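Local structure of D-mandelate dehydrogenase (Rhodotorula graminis, 2W2K) at residues B[50-55]-B[75-80]; B[54-59]-B[318-323]. The protein is a D-isomer specific 2-hydroxyacid dehydrogenase that probably interconverts D-mandelate and its 2-oxo acid with a nicotinamide cofactor. All coordinates share one frame; numbering follows the deposited sequence.

In the fold
From the N terminus, the chain forms strands 5-8 and 28-31 before reaching residues 50-59, the starting point of both contacts. Interaction 1 closes a short loop: strand 54-57 and helix 71-74 are passed, and residues 75-80 then return to the approach to the strand. Interaction 2 closes a far longer one, in which the chain completes the first parallel sheet and builds the whole seven-stranded nucleotide-binding sheet before helix 310-330 comes back to strand 54-57. The loops share their start, in the overlap at Ala54 and Ile55, and the shorter one runs along the first part of the longer. Interaction 1 thus ties neighbouring parts of one sheet together, whereas interaction 2 joins that sheet to the C-terminal helix.

Interaction 1. Residues B[50-55]-B[75-80]; sequences GDFEAI and SHLPSS
Pro78 sets its CG over the centre of one face of the Phe52 ring, the two side chains crossing at about a right angle, and Ser80 grips the backbone beside it; these three residues carry most of the contact. The proline CG sits 3.8 Å from the centroid of the phenylalanine ring and only 12° off its normal, a CH-pi contact, while Pro78 CD comes to 3.6 Å from Phe52 CZ. A proline suits this place because its ring is already rigid and offers CH groups to the pi face, with little flexibility to lose. The bond from CA to CB of Phe52 points away from residues 75-80, but CG stands between the backbone N and the carbonyl carbon (chi1 49°), and this torsion swings the ring back across the proline. At the ring's edge, close to its plane, Leu77 CD2 lies 4.2 Å from Phe52 CZ, and the same methyl is 4.3 Å from Ile55 CD1, which carries the apolar packing on into the sheet.

Ser80 supplies the polar half. Its OG donates to Phe52 O at 2.8 Å, with the hydroxyl 48° out of the carbonyl plane, so the bond comes in from above. A serine is short enough to reach a main-chain carbonyl so near its own backbone. Flanking side chains close in on it: Asp51 CB is 3.5 Å from Ser80 OG, and Glu53 OE2 is 3.8 Å from Ser80 CB, while Glu53 OE1 is bonded to Arg5 N. Phe52 also touches Arg5 and Leu7 of strand 5-8. The arrangement belongs to a beta-alpha-beta crossover, in which the chain leaves parallel strand 54-57, passes helix 71-74 and enters neighbouring strand 83-86 in the flavodoxin-like catalytic domain of this dehydrogenase family.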
# COMPACT_ATOMS: atom_id res chain seq x y z
N GLY B 50 -34.23 16.84 -31.66
CA GLY B 50 -34.75 18.23 -31.48
C GLY B 50 -33.73 19.19 -30.87
O GLY B 50 -32.54 18.85 -30.75
N ASP B 51 -34.19 20.39 -30.48
CA ASP B 51 -33.37 21.38 -29.77
C ASP B 51 -33.20 20.95 -28.30
O ASP B 51 -34.19 20.71 -27.63
CB ASP B 51 -34.06 22.75 -29.78
CG ASP B 51 -33.83 23.57 -31.06
OD1 ASP B 51 -33.33 23.03 -32.08
OD2 ASP B 51 -34.15 24.79 -31.03
N PHE B 52 -31.96 20.87 -27.81
CA PHE B 52 -31.71 20.62 -26.37
C PHE B 52 -30.77 21.69 -25.79
O PHE B 52 -30.02 22.34 -26.55
CB PHE B 52 -31.22 19.17 -26.09
CG PHE B 52 -30.08 18.70 -26.97
CD1 PHE B 52 -28.73 18.94 -26.59
CD2 PHE B 52 -30.34 18.00 -28.16
CE1 PHE B 52 -27.66 18.52 -27.40
CE2 PHE B 52 -29.28 17.55 -28.99
CZ PHE B 52 -27.93 17.79 -28.60
N GLU B 53 -30.85 21.91 -24.47
CA GLU B 53 -30.09 22.97 -23.79
C GLU B 53 -28.85 22.49 -23.01
O GLU B 53 -27.97 23.30 -22.66
CB GLU B 53 -31.01 23.78 -22.85
CG GLU B 53 -32.07 24.66 -23.55
CD GLU B 53 -33.19 23.86 -24.24
OE1 GLU B 53 -33.75 22.92 -23.65
OE2 GLU B 53 -33.55 24.23 -25.38
N ALA B 54 -28.80 21.18 -22.71
CA ALA B 54 -27.66 20.59 -22.01
C ALA B 54 -27.34 19.16 -22.48
O ALA B 54 -28.19 18.48 -23.11
CB ALA B 54 -27.91 20.61 -20.45
N ILE B 55 -26.11 18.71 -22.19
CA ILE B 55 -25.68 17.33 -22.33
C ILE B 55 -25.08 16.87 -20.97
O ILE B 55 -24.30 17.62 -20.36
CB ILE B 55 -24.57 17.18 -23.44
CG1 ILE B 55 -25.08 17.62 -24.83
CG2 ILE B 55 -24.07 15.72 -23.50
CD1 ILE B 55 -23.93 18.18 -25.75
N SER B 75 -20.05 20.82 -35.06
CA SER B 75 -20.69 21.71 -36.04
C SER B 75 -22.19 21.41 -36.24
O SER B 75 -22.93 22.25 -36.77
CB SER B 75 -19.95 21.69 -37.40
OG SER B 75 -20.30 20.55 -38.19
N HIS B 76 -22.64 20.22 -35.84
CA HIS B 76 -24.05 19.84 -36.02
C HIS B 76 -24.90 19.91 -34.74
O HIS B 76 -26.04 19.49 -34.76
CB HIS B 76 -24.17 18.44 -36.64
CG HIS B 76 -23.50 18.34 -37.99
ND1 HIS B 76 -23.90 19.10 -39.07
CD2 HIS B 76 -22.45 17.59 -38.41
CE1 HIS B 76 -23.12 18.82 -40.11
NE2 HIS B 76 -22.24 17.91 -39.73
N LEU B 77 -24.32 20.38 -33.63
CA LEU B 77 -25.11 20.53 -32.39
C LEU B 77 -26.12 21.69 -32.50
O LEU B 77 -25.84 22.69 -33.17
CB LEU B 77 -24.17 20.70 -31.19
CG LEU B 77 -23.24 19.54 -30.81
CD1 LEU B 77 -22.01 20.04 -30.02
CD2 LEU B 77 -24.00 18.44 -30.01
N PRO B 78 -27.32 21.56 -31.88
CA PRO B 78 -28.29 22.67 -32.00
C PRO B 78 -27.82 23.97 -31.31
O PRO B 78 -27.15 23.93 -30.27
CB PRO B 78 -29.55 22.10 -31.31
CG PRO B 78 -29.03 21.06 -30.33
CD PRO B 78 -27.83 20.45 -31.05
N SER B 79 -28.16 25.13 -31.89
CA SER B 79 -27.71 26.43 -31.34
C SER B 79 -28.32 26.79 -29.97
O SER B 79 -27.81 27.69 -29.27
CB SER B 79 -27.94 27.56 -32.35
OG SER B 79 -26.84 27.59 -33.25
N SER B 80 -29.39 26.07 -29.60
CA SER B 80 -30.00 26.13 -28.24
C SER B 80 -29.09 25.61 -27.11
O SER B 80 -29.33 25.89 -25.90
CB SER B 80 -31.30 25.28 -28.25
OG SER B 80 -31.04 23.92 -28.59

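Interaction 2. Residues B[54-59]-B[318-323]; sequences AIIKLA and RLTMTN
Ile56 and Thr320 meet where helix 310-330 lies along strand 54-57, an alpha/beta layer in which the C-terminal helix packs on the five-stranded parallel sheet of the catalytic domain. The axes of strand 54-57 and of helix residues 318-323 run almost antiparallel, at 171°, and approach to 8.9 Å. The tight part is entirely buried. Ile56 CG1 is anti to the backbone N (chi1 -160°) and its chain continues extended, which carries CD1 out from the sheet to the helix; there it crosses Thr320 at about a right angle, 3.9 Å from Thr320 CB, and lies 4.0 Å from Met321 CG. A beta-branched isoleucine suits a strand and still offers a long arm. Leu58 CD2 comes up on Thr320 OG1 at 3.4 Å, and the threonine methyl CG2 lies 3.8 Å from Lys57 O. The threonine is small enough for a close approach of the helix, and its hydroxyl, in apolar company, is satisfied by Phe316 O one turn back. Helix 17-26 adds to this core, with Phe23 touching both Ile56 and Met321. Were Ile56 cut back to an alanine, the arm between strand and helix would be lost, which would probably open a gap beside Thr320 and Met321 CG.

The side of the helix that carries Arg318 and Thr322 is the open one: Arg318 is exposed, its NH2 in a salt bridge with Glu315, and Thr322 partly so. Here the polar groups serve the helix itself: Arg318 O accepts Thr322 N at 3.0 Å and Thr322 OG1 at 2.8 Å, the two donors arriving from opposite faces of the carbonyl plane.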
# COMPACT_ATOMS: atom_id res chain seq x y z
N ALA B 54 -28.80 21.18 -22.71
CA ALA B 54 -27.66 20.59 -22.01
C ALA B 54 -27.34 19.16 -22.48
O ALA B 54 -28.19 18.48 -23.11
CB ALA B 54 -27.91 20.61 -20.45
N ILE B 55 -26.11 18.71 -22.19
CA ILE B 55 -25.68 17.33 -22.33
C ILE B 55 -25.08 16.87 -20.97
O ILE B 55 -24.30 17.62 -20.36
CB ILE B 55 -24.57 17.18 -23.44
CG1 ILE B 55 -25.08 17.62 -24.83
CG2 ILE B 55 -24.07 15.72 -23.50
CD1 ILE B 55 -23.93 18.18 -25.75
N ILE B 56 -25.41 15.64 -20.54
CA ILE B 56 -24.83 15.00 -19.33
C ILE B 56 -24.21 13.60 -19.60
O ILE B 56 -24.72 12.80 -20.42
CB ILE B 56 -25.93 14.93 -18.15
CG1 ILE B 56 -25.27 14.75 -16.76
CG2 ILE B 56 -27.04 13.91 -18.48
CD1 ILE B 56 -26.21 14.91 -15.51
N LYS B 57 -23.08 13.34 -18.93
CA LYS B 57 -22.29 12.10 -19.12
C LYS B 57 -21.86 11.65 -17.71
O LYS B 57 -20.93 12.24 -17.10
CB LYS B 57 -21.07 12.41 -20.04
CG LYS B 57 -20.22 11.17 -20.54
CD LYS B 57 -18.93 11.69 -21.21
CE LYS B 57 -18.01 10.59 -21.82
NZ LYS B 57 -17.39 9.64 -20.83
N LEU B 58 -22.55 10.63 -17.17
CA LEU B 58 -22.49 10.28 -15.73
C LEU B 58 -21.28 9.43 -15.28
O LEU B 58 -21.02 9.29 -14.07
CB LEU B 58 -23.80 9.58 -15.29
CG LEU B 58 -25.07 10.46 -15.38
CD1 LEU B 58 -26.35 9.59 -15.29
CD2 LEU B 58 -25.10 11.48 -14.30
N ALA B 59 -20.55 8.86 -16.24
CA ALA B 59 -19.39 8.01 -15.94
C ALA B 59 -18.34 8.11 -17.05
O ALA B 59 -18.67 8.35 -18.21
CB ALA B 59 -19.82 6.52 -15.75
N ARG B 318 -23.08 13.46 -8.41
CA ARG B 318 -23.47 14.72 -7.72
C ARG B 318 -23.01 15.99 -8.48
O ARG B 318 -23.80 16.92 -8.67
CB ARG B 318 -22.96 14.79 -6.26
CG ARG B 318 -23.53 16.02 -5.45
CD ARG B 318 -22.83 16.17 -4.07
NE ARG B 318 -21.47 16.73 -4.19
CZ ARG B 318 -21.19 18.04 -4.29
NH1 ARG B 318 -22.16 18.96 -4.28
NH2 ARG B 318 -19.93 18.43 -4.38
N LEU B 319 -21.75 16.02 -8.93
CA LEU B 319 -21.21 17.22 -9.63
C LEU B 319 -21.90 17.47 -10.99
O LEU B 319 -22.31 18.60 -11.28
CB LEU B 319 -19.67 17.14 -9.78
CG LEU B 319 -18.84 17.41 -8.50
CD1 LEU B 319 -17.36 17.07 -8.79
CD2 LEU B 319 -18.99 18.87 -8.04
N THR B 320 -22.04 16.42 -11.80
CA THR B 320 -22.70 16.58 -13.13
C THR B 320 -24.13 17.12 -13.01
O THR B 320 -24.49 18.09 -13.70
CB THR B 320 -22.65 15.29 -14.00
OG1 THR B 320 -23.22 14.18 -13.28
CG2 THR B 320 -21.18 14.97 -14.44
N MET B 321 -24.94 16.50 -12.14
CA MET B 321 -26.35 16.91 -11.96
C MET B 321 -26.47 18.33 -11.37
O MET B 321 -27.24 19.16 -11.88
CB MET B 321 -27.12 15.90 -11.09
CG MET B 321 -27.35 14.52 -11.74
SD MET B 321 -28.48 13.46 -10.77
CE MET B 321 -27.39 12.14 -10.22
N THR B 322 -25.69 18.60 -10.30
CA THR B 322 -25.69 19.91 -9.63
C THR B 322 -25.21 21.06 -10.52
O THR B 322 -25.79 22.15 -10.51
CB THR B 322 -24.88 19.87 -8.27
OG1 THR B 322 -25.44 18.85 -7.41
CG2 THR B 322 -24.91 21.22 -7.55
N ASN B 323 -24.15 20.82 -11.30
CA ASN B 323 -23.66 21.81 -12.28
C ASN B 323 -24.77 22.29 -13.24
O ASN B 323 -24.98 23.52 -13.43
CB ASN B 323 -22.46 21.25 -13.06
CG ASN B 323 -21.10 21.51 -12.36
OD1 ASN B 323 -20.21 20.62 -12.33
ND2 ASN B 323 -20.92 22.70 -11.83